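Long-range contacts in polyketide synthase type I (Bacillus amyloliquefaciens, PDB 5KKU), which forms the N-terminal dehydratase domain of a difficidin assembly-line synthase and probably removes water from hydroxyacyl intermediates tethered to a carrier protein: residues D198-A203 against I237-A242; A261-Y266 against A274-L279. One frame throughout, in Å; residues are numbered along the deposited sequence.

How the contacts relate
Both contacts lie in what is predicted to be the C-terminal hotdog fold, about 8 Å apart, centre to centre. Contact 1 comes first along the chain: helix 194-200 and its following turn meet strand 236-248, after which strand 258-266 pairs with strand 272-283. Strands 236-248 and 258-266 are sheet neighbours, joined by probable backbone hydrogen bonds such as Tyr238 O to Tyr266 N, 2.7 Å. Ile237 packs on Ile265 across that seam, and Ser200 reaches Phe263. The example illustrates how a curled sheet is built by successive antiparallel strands while one face receives a helix, here the one carrying the predicted proton donor Asp198.

Contact 1 (D198-A203 against I237-A242); sequences DASTLA and IYTYSA
Ser200 and Ala203 come over Thr239 and Ser241 at CA-to-CA distances of 6.3 and 6.1 Å, so a helical residue and the type I beta turn that starts from it lie over two alternate residues of an extended strand. That turn, Ser200 to Ala203, is closed by Ala203 N bonding to Ser200 O at 3.1 Å. The one polar link between the segments joins two hydroxyls: Thr239 OG1 donates to Ser200 OG over 3.1 Å. Ser200 OG is also bonded to Phe196 O one helical turn earlier, so this buried hydroxyl accepts from the sheet and gives its own proton to the helix backbone. With OG1 of Thr239 anti to the carbonyl carbon (chi1 -62°), the methyl CG2 is left on the side of Ala203, whose CB lies 4.2 Å from it. Ile237 CD1 borders the same serine oxygen at 4.0 Å. Further along, Ala203 CB settles against Ser241 CB at 3.8 Å, a small-on-small fit that lets the turn lie close to the strand. Asp198, the predicted proton donor of the dehydratase, does not touch the strand; its OD2 is hydrogen-bonded to His155 NE2. The helix that carries it meets strand 236-248 through Ser200, two residues further along, consistent with the central helix of a hotdog fold packing on its sheet.

Contact 2 (A261-Y266 against A274-L279); sequences ADFTIY and AECEKL
Phe263 and Cys276 form a hydrogen-bonded pair at the middle of the antiparallel segments 261-266 and 274-279, whose axes approach to 4.3 Å, and their side chains make the main bump and hollow of the contact. The phenyl CG stands between the backbone N and the carbonyl carbon (chi1 69°), which tips the ring across toward the partner strand. Cys276 CB then sits over the centre of one ring face, 3.6 Å from the centroid, in a CH-pi contact. Its sulfur lies obliquely over the ring, with SG 3.5 Å from Phe263 CE2. Leu279 CD2 closes in at the ring edge, 4.3 Å from the same CE2, so face and edge are both lined from the second strand. Beside this, the short Ala274 leaves room for the branched Ile265, CB meeting CB at 4.1 Å. On the opposite face of the hairpin, Thr264 CG2 rests on Ala274 O at 3.4 Å and also over one face of the Tyr266 ring, while Glu275 and Glu277 both turn to Arg226 in salt bridges.

Toward Ala261 the register slips: Asp262 faces both Glu277 and Lys278, and pairing resumes with Leu279 N to Ala261 O at 2.6 Å. Asp262 OD1 accepts from Lys278 N beside the shift, in a bond modelled too short to be trusted in detail. Regular antiparallel pairing interrupted by a one-residue shift is a beta bulge, here in a beta hairpin of the curled hotdog sheet.

Contact 1 (D198-A203 against I237-A242)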
ATOM      1  N   ASP A 198       0.125   0.997  -3.665  1.00 21.06           N
ATOM      2  CA  ASP A 198      -0.913   1.995  -3.511  1.00 14.30           C
ATOM      3  C   ASP A 198      -2.108   1.763  -4.416  1.00 21.84           C
ATOM      4  O   ASP A 198      -3.180   1.675  -3.964  1.00 19.80           O
ATOM      5  CB  ASP A 198      -0.317   3.361  -3.736  1.00 17.28           C
ATOM      6  CG  ASP A 198      -1.267   4.477  -3.489  1.00 24.90           C
ATOM      7  OD1 ASP A 198      -1.691   4.704  -2.374  1.00 28.50           O
ATOM      8  OD2 ASP A 198      -1.593   5.153  -4.415  1.00 26.53           O
ATOM      9  N   ALA A 199      -1.880   1.665  -5.708  1.00 23.01           N
ATOM     10  CA  ALA A 199      -2.943   1.408  -6.655  1.00 25.17           C
ATOM     11  C   ALA A 199      -3.685   0.118  -6.396  1.00 23.95           C
ATOM     12  O   ALA A 199      -4.847   0.051  -6.662  1.00 29.88           O
ATOM     13  CB  ALA A 199      -2.450   1.431  -8.072  1.00 25.80           C
ATOM     14  N   SER A 200      -2.999  -0.872  -5.891  1.00 16.98           N
ATOM     15  CA  SER A 200      -3.610  -2.134  -5.581  1.00 24.11           C
ATOM     16  C   SER A 200      -4.578  -2.098  -4.420  1.00 20.68           C
ATOM     17  O   SER A 200      -5.449  -2.880  -4.364  1.00 23.87           O
ATOM     18  CB  SER A 200      -2.570  -3.198  -5.359  1.00 16.06           C
ATOM     19  OG  SER A 200      -1.854  -3.411  -6.502  1.00 16.96           O
ATOM     20  N   THR A 201      -4.377  -1.167  -3.504  1.00 19.79           N
ATOM     21  CA  THR A 201      -5.318  -0.961  -2.430  1.00 21.33           C
ATOM     22  C   THR A 201      -6.653  -0.451  -2.893  1.00 24.27           C
ATOM     23  O   THR A 201      -7.548  -0.384  -2.131  1.00 25.76           O
ATOM     24  CB  THR A 201      -4.847  -0.043  -1.307  1.00 19.81           C
ATOM     25  OG1 THR A 201      -4.891   1.307  -1.716  1.00 18.65           O
ATOM     26  CG2 THR A 201      -3.544  -0.390  -0.854  1.00 21.75           C
ATOM     27  N   LEU A 202      -6.758  -0.145  -4.165  1.00 27.41           N
ATOM     28  CA  LEU A 202      -7.962   0.296  -4.777  1.00 24.70           C
ATOM     29  C   LEU A 202      -8.776  -0.845  -5.300  1.00 29.20           C
ATOM     30  O   LEU A 202      -9.761  -0.634  -5.898  1.00 30.55           O
ATOM     31  CB  LEU A 202      -7.641   1.248  -5.904  1.00 20.04           C
ATOM     32  CG  LEU A 202      -7.078   2.593  -5.497  1.00 26.96           C
ATOM     33  CD1 LEU A 202      -6.718   3.449  -6.669  1.00 30.35           C
ATOM     34  CD2 LEU A 202      -8.071   3.336  -4.653  1.00 25.76           C
ATOM     35  N   ALA A 203      -8.343  -2.063  -5.057  1.00 26.95           N
ATOM     36  CA  ALA A 203      -9.114  -3.248  -5.432  1.00 29.58           C
ATOM     37  C   ALA A 203     -10.552  -3.284  -4.924  1.00 29.19           C
ATOM     38  O   ALA A 203     -10.829  -2.983  -3.804  1.00 27.88           O
ATOM     39  CB  ALA A 203      -8.394  -4.503  -5.024  1.00 27.67           C
ATOM     40  N   ILE A 237       1.350  -5.354 -13.827  1.00 22.24           N
ATOM     41  CA  ILE A 237       0.718  -6.324 -12.965  1.00 16.72           C
ATOM     42  C   ILE A 237      -0.784  -6.407 -13.092  1.00 24.10           C
ATOM     43  O   ILE A 237      -1.428  -5.551 -13.653  1.00 21.81           O
ATOM     44  CB  ILE A 237       1.048  -6.128 -11.502  1.00 21.14           C
ATOM     45  CG1 ILE A 237       0.484  -4.812 -11.012  1.00 21.92           C
ATOM     46  CG2 ILE A 237       2.530  -6.227 -11.255  1.00 24.15           C
ATOM     47  CD1 ILE A 237       0.462  -4.642  -9.536  1.00 16.83           C
ATOM     48  N   TYR A 238      -1.352  -7.446 -12.539  1.00 29.09           N
ATOM     49  CA  TYR A 238      -2.768  -7.679 -12.613  1.00 27.67           C
ATOM     50  C   TYR A 238      -3.320  -8.000 -11.270  1.00 23.68           C
ATOM     51  O   TYR A 238      -3.175  -9.083 -10.818  1.00 20.73           O
ATOM     52  CB  TYR A 238      -3.067  -8.788 -13.609  1.00 25.04           C
ATOM     53  CG  TYR A 238      -2.552  -8.502 -14.980  1.00 19.73           C
ATOM     54  CD1 TYR A 238      -1.249  -8.703 -15.307  1.00 23.06           C
ATOM     55  CD2 TYR A 238      -3.371  -8.028 -15.922  1.00 23.98           C
ATOM     56  CE1 TYR A 238      -0.793  -8.407 -16.534  1.00 24.85           C
ATOM     57  CE2 TYR A 238      -2.924  -7.731 -17.151  1.00 28.97           C
ATOM     58  CZ  TYR A 238      -1.650  -7.947 -17.460  1.00 27.25           C
ATOM     59  OH  TYR A 238      -1.258  -7.644 -18.673  1.00 25.77           O
ATOM     60  N   THR A 239      -3.935  -7.022 -10.662  1.00 23.38           N
ATOM     61  CA  THR A 239      -4.511  -7.136  -9.376  1.00 21.57           C
ATOM     62  C   THR A 239      -5.921  -7.723  -9.414  1.00 23.72           C
ATOM     63  O   THR A 239      -6.839  -7.107  -9.839  1.00 22.31           O
ATOM     64  CB  THR A 239      -4.453  -5.779  -8.638  1.00 26.43           C
ATOM     65  OG1 THR A 239      -3.090  -5.387  -8.471  1.00 18.85           O
ATOM     66  CG2 THR A 239      -5.103  -5.887  -7.308  1.00 14.09           C
ATOM     67  N   TYR A 240      -6.079  -8.933  -8.949  1.00 19.87           N
ATOM     68  CA  TYR A 240      -7.322  -9.578  -8.945  1.00 16.01           C
ATOM     69  C   TYR A 240      -8.004  -9.482  -7.588  1.00 23.00           C
ATOM     70  O   TYR A 240      -7.371  -9.615  -6.578  1.00 21.35           O
ATOM     71  CB  TYR A 240      -7.110 -11.018  -9.315  1.00 23.70           C
ATOM     72  CG  TYR A 240      -8.294 -11.882  -9.113  1.00 23.32           C
ATOM     73  CD1 TYR A 240      -9.217 -12.032 -10.096  1.00 24.77           C
ATOM     74  CD2 TYR A 240      -8.475 -12.562  -7.964  1.00 24.94           C
ATOM     75  CE1 TYR A 240     -10.305 -12.795  -9.927  1.00 26.65           C
ATOM     76  CE2 TYR A 240      -9.572 -13.345  -7.785  1.00 27.41           C
ATOM     77  CZ  TYR A 240     -10.477 -13.460  -8.785  1.00 26.13           C
ATOM     78  OH  TYR A 240     -11.556 -14.193  -8.643  1.00 27.16           O
ATOM     79  N   SER A 241      -9.297  -9.283  -7.582  1.00 13.39           N
ATOM     80  CA  SER A 241     -10.083  -9.163  -6.385  1.00 19.95           C
ATOM     81  C   SER A 241     -11.500  -9.767  -6.576  1.00 27.99           C
ATOM     82  O   SER A 241     -12.077  -9.668  -7.608  1.00 29.44           O
ATOM     83  CB  SER A 241     -10.098  -7.702  -5.996  1.00 28.82           C
ATOM     84  OG  SER A 241     -10.976  -7.383  -4.995  1.00 32.03           O
ATOM     85  N   ALA A 242     -11.993 -10.458  -5.566  1.00 27.29           N
ATOM     86  CA  ALA A 242     -13.296 -11.085  -5.634  1.00 27.49           C
ATOM     87  C   ALA A 242     -14.314 -10.589  -4.635  1.00 29.42           C
ATOM     88  O   ALA A 242     -14.040 -10.332  -3.514  1.00 28.62           O
ATOM     89  CB  ALA A 242     -13.167 -12.569  -5.530  1.00 25.54           C
TER

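Contact 2 (A261-Y266 against A274-L279)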
ATOM      1  N   ALA A 261     -11.316  -6.605   2.270  1.00 30.13           N
ATOM      2  CA  ALA A 261     -11.218  -7.514   1.138  1.00 28.89           C
ATOM      3  C   ALA A 261      -9.833  -8.105   0.960  1.00 29.26           C
ATOM      4  O   ALA A 261      -8.895  -7.611   1.459  1.00 25.46           O
ATOM      5  CB  ALA A 261     -11.627  -6.811  -0.145  1.00 32.80           C
ATOM      6  N   ASP A 262      -9.564  -9.048   0.266  1.00 27.77           N
ATOM      7  CA  ASP A 262      -8.414  -9.811  -0.166  1.00 26.87           C
ATOM      8  C   ASP A 262      -8.117  -9.427  -1.570  1.00 26.61           C
ATOM      9  O   ASP A 262      -9.020  -9.138  -2.317  1.00 28.02           O
ATOM     10  CB  ASP A 262      -8.711 -11.304  -0.225  1.00 32.00           C
ATOM     11  CG  ASP A 262      -8.870 -11.960   1.124  1.00 33.08           C
ATOM     12  OD1 ASP A 262      -8.498 -11.388   2.135  1.00 28.72           O
ATOM     13  OD2 ASP A 262      -9.372 -13.087   1.129  1.00 25.68           O
ATOM     14  N   PHE A 263      -6.877  -9.351  -1.969  1.00 27.49           N
ATOM     15  CA  PHE A 263      -6.565  -9.199  -3.360  1.00 22.42           C
ATOM     16  C   PHE A 263      -5.399 -10.083  -3.681  1.00 30.60           C
ATOM     17  O   PHE A 263      -4.668 -10.415  -2.799  1.00 30.59           O
ATOM     18  CB  PHE A 263      -6.380  -7.718  -3.811  1.00 22.49           C
ATOM     19  CG  PHE A 263      -5.162  -7.008  -3.271  1.00 22.55           C
ATOM     20  CD1 PHE A 263      -3.909  -7.220  -3.786  1.00 21.85           C
ATOM     21  CD2 PHE A 263      -5.290  -6.076  -2.283  1.00 22.07           C
ATOM     22  CE1 PHE A 263      -2.817  -6.545  -3.297  1.00 17.27           C
ATOM     23  CE2 PHE A 263      -4.208  -5.418  -1.798  1.00 20.10           C
ATOM     24  CZ  PHE A 263      -2.966  -5.658  -2.309  1.00 15.03           C
ATOM     25  N   THR A 264      -5.229 -10.468  -4.932  1.00 21.18           N
ATOM     26  CA  THR A 264      -4.053 -11.185  -5.365  1.00 22.22           C
ATOM     27  C   THR A 264      -3.441 -10.482  -6.539  1.00 19.45           C
ATOM     28  O   THR A 264      -4.137 -10.077  -7.406  1.00 18.78           O
ATOM     29  CB  THR A 264      -4.366 -12.638  -5.778  1.00 27.32           C
ATOM     30  OG1 THR A 264      -5.081 -13.292  -4.745  1.00 18.76           O
ATOM     31  CG2 THR A 264      -3.102 -13.394  -6.141  1.00 20.85           C
ATOM     32  N   ILE A 265      -2.133 -10.360  -6.575  1.00 25.30           N
ATOM     33  CA  ILE A 265      -1.453  -9.698  -7.661  1.00 20.36           C
ATOM     34  C   ILE A 265      -0.834 -10.720  -8.563  1.00 23.66           C
ATOM     35  O   ILE A 265      -0.029 -11.465  -8.134  1.00 24.95           O
ATOM     36  CB  ILE A 265      -0.399  -8.692  -7.166  1.00 21.91           C
ATOM     37  CG1 ILE A 265      -0.980  -7.687  -6.189  1.00 21.85           C
ATOM     38  CG2 ILE A 265       0.133  -7.913  -8.319  1.00 19.22           C
ATOM     39  CD1 ILE A 265      -0.048  -6.594  -5.769  1.00 18.49           C
ATOM     40  N   TYR A 266      -1.251 -10.733  -9.803  1.00 24.26           N
ATOM     41  CA  TYR A 266      -0.747 -11.635 -10.818  1.00 25.21           C
ATOM     42  C   TYR A 266       0.209 -10.992 -11.806  1.00 22.35           C
ATOM     43  O   TYR A 266       0.119  -9.831 -12.023  1.00 21.24           O
ATOM     44  CB  TYR A 266      -1.910 -12.227 -11.580  1.00 21.69           C
ATOM     45  CG  TYR A 266      -2.722 -13.184 -10.790  1.00 25.85           C
ATOM     46  CD1 TYR A 266      -2.305 -14.482 -10.569  1.00 22.11           C
ATOM     47  CD2 TYR A 266      -3.922 -12.783 -10.244  1.00 25.11           C
ATOM     48  CE1 TYR A 266      -3.073 -15.332  -9.834  1.00 27.40           C
ATOM     49  CE2 TYR A 266      -4.684 -13.631  -9.517  1.00 21.54           C
ATOM     50  CZ  TYR A 266      -4.258 -14.889  -9.300  1.00 26.75           C
ATOM     51  OH  TYR A 266      -5.056 -15.650  -8.569  1.00 25.41           O
ATOM     52  N   ALA A 274       1.933 -11.665  -5.516  1.00 18.80           N
ATOM     53  CA  ALA A 274       1.680 -11.318  -4.164  1.00 20.29           C
ATOM     54  C   ALA A 274       0.280 -11.675  -3.667  1.00 23.89           C
ATOM     55  O   ALA A 274      -0.620 -11.751  -4.415  1.00 18.31           O
ATOM     56  CB  ALA A 274       1.962  -9.855  -3.988  1.00 21.85           C
ATOM     57  N   GLU A 275       0.115 -11.832  -2.375  1.00 24.00           N
ATOM     58  CA  GLU A 275      -1.153 -12.098  -1.774  1.00 22.49           C
ATOM     59  C   GLU A 275      -1.435 -11.147  -0.642  1.00 25.71           C
ATOM     60  O   GLU A 275      -0.588 -10.911   0.197  1.00 26.25           O
ATOM     61  CB  GLU A 275      -1.206 -13.513  -1.229  1.00 22.58           C
ATOM     62  CG  GLU A 275      -1.262 -14.638  -2.222  1.00 20.44           C
ATOM     63  CD  GLU A 275      -1.617 -15.935  -1.563  1.00 34.30           C
ATOM     64  OE1 GLU A 275      -0.953 -16.316  -0.649  1.00 33.13           O
ATOM     65  OE2 GLU A 275      -2.589 -16.549  -1.920  1.00 37.69           O
ATOM     66  N   CYS A 276      -2.641 -10.673  -0.578  1.00 19.58           N
ATOM     67  CA  CYS A 276      -3.062  -9.833   0.471  1.00 25.30           C
ATOM     68  C   CYS A 276      -4.333 -10.333   1.078  1.00 25.28           C
ATOM     69  O   CYS A 276      -5.327 -10.375   0.458  1.00 22.42           O
ATOM     70  CB  CYS A 276      -3.217  -8.422  -0.028  1.00 23.88           C
ATOM     71  SG  CYS A 276      -3.675  -7.221   1.175  1.00 39.66           S
ATOM     72  N   GLU A 277      -4.300 -10.654   2.336  1.00 27.99           N
ATOM     73  CA  GLU A 277      -5.456 -11.189   2.984  1.00 25.74           C
ATOM     74  C   GLU A 277      -6.085 -10.167   3.869  1.00 23.46           C
ATOM     75  O   GLU A 277      -5.439  -9.677   4.742  1.00 22.97           O
ATOM     76  CB  GLU A 277      -5.062 -12.373   3.813  1.00 25.30           C
ATOM     77  CG  GLU A 277      -4.974 -13.648   3.074  1.00 25.57           C
ATOM     78  CD  GLU A 277      -4.556 -14.750   3.969  1.00 30.60           C
ATOM     79  OE1 GLU A 277      -5.002 -14.768   5.120  1.00 36.29           O
ATOM     80  OE2 GLU A 277      -3.787 -15.575   3.526  1.00 34.41           O
ATOM     81  N   LYS A 278      -7.325  -9.869   3.606  1.00 23.43           N
ATOM     82  CA  LYS A 278      -8.101  -8.970   4.385  1.00 26.77           C
ATOM     83  C   LYS A 278      -7.510  -7.568   4.566  1.00 23.17           C
ATOM     84  O   LYS A 278      -7.154  -7.187   5.633  1.00 23.71           O
ATOM     85  CB  LYS A 278      -8.466  -9.622   5.705  1.00 20.01           C
ATOM     86  CG  LYS A 278      -9.682  -9.028   6.346  1.00 25.87           C
ATOM     87  CD  LYS A 278      -9.627  -9.117   7.847  1.00 36.40           C
ATOM     88  CE  LYS A 278     -11.012  -9.240   8.455  1.00 40.06           C
ATOM     89  NZ  LYS A 278     -11.934  -8.092   8.246  1.00 36.93           N
ATOM     90  N   LEU A 279      -7.466  -6.787   3.510  1.00 22.57           N
ATOM     91  CA  LEU A 279      -7.108  -5.390   3.637  1.00 26.10           C
ATOM     92  C   LEU A 279      -8.279  -4.627   4.159  1.00 27.17           C
ATOM     93  O   LEU A 279      -9.290  -4.525   3.544  1.00 20.63           O
ATOM     94  CB  LEU A 279      -6.579  -4.808   2.343  1.00 25.65           C
ATOM     95  CG  LEU A 279      -6.656  -3.304   2.161  1.00 30.75           C
ATOM     96  CD1 LEU A 279      -5.593  -2.626   2.961  1.00 31.26           C
ATOM     97  CD2 LEU A 279      -6.568  -2.884   0.727  1.00 21.75           C
TER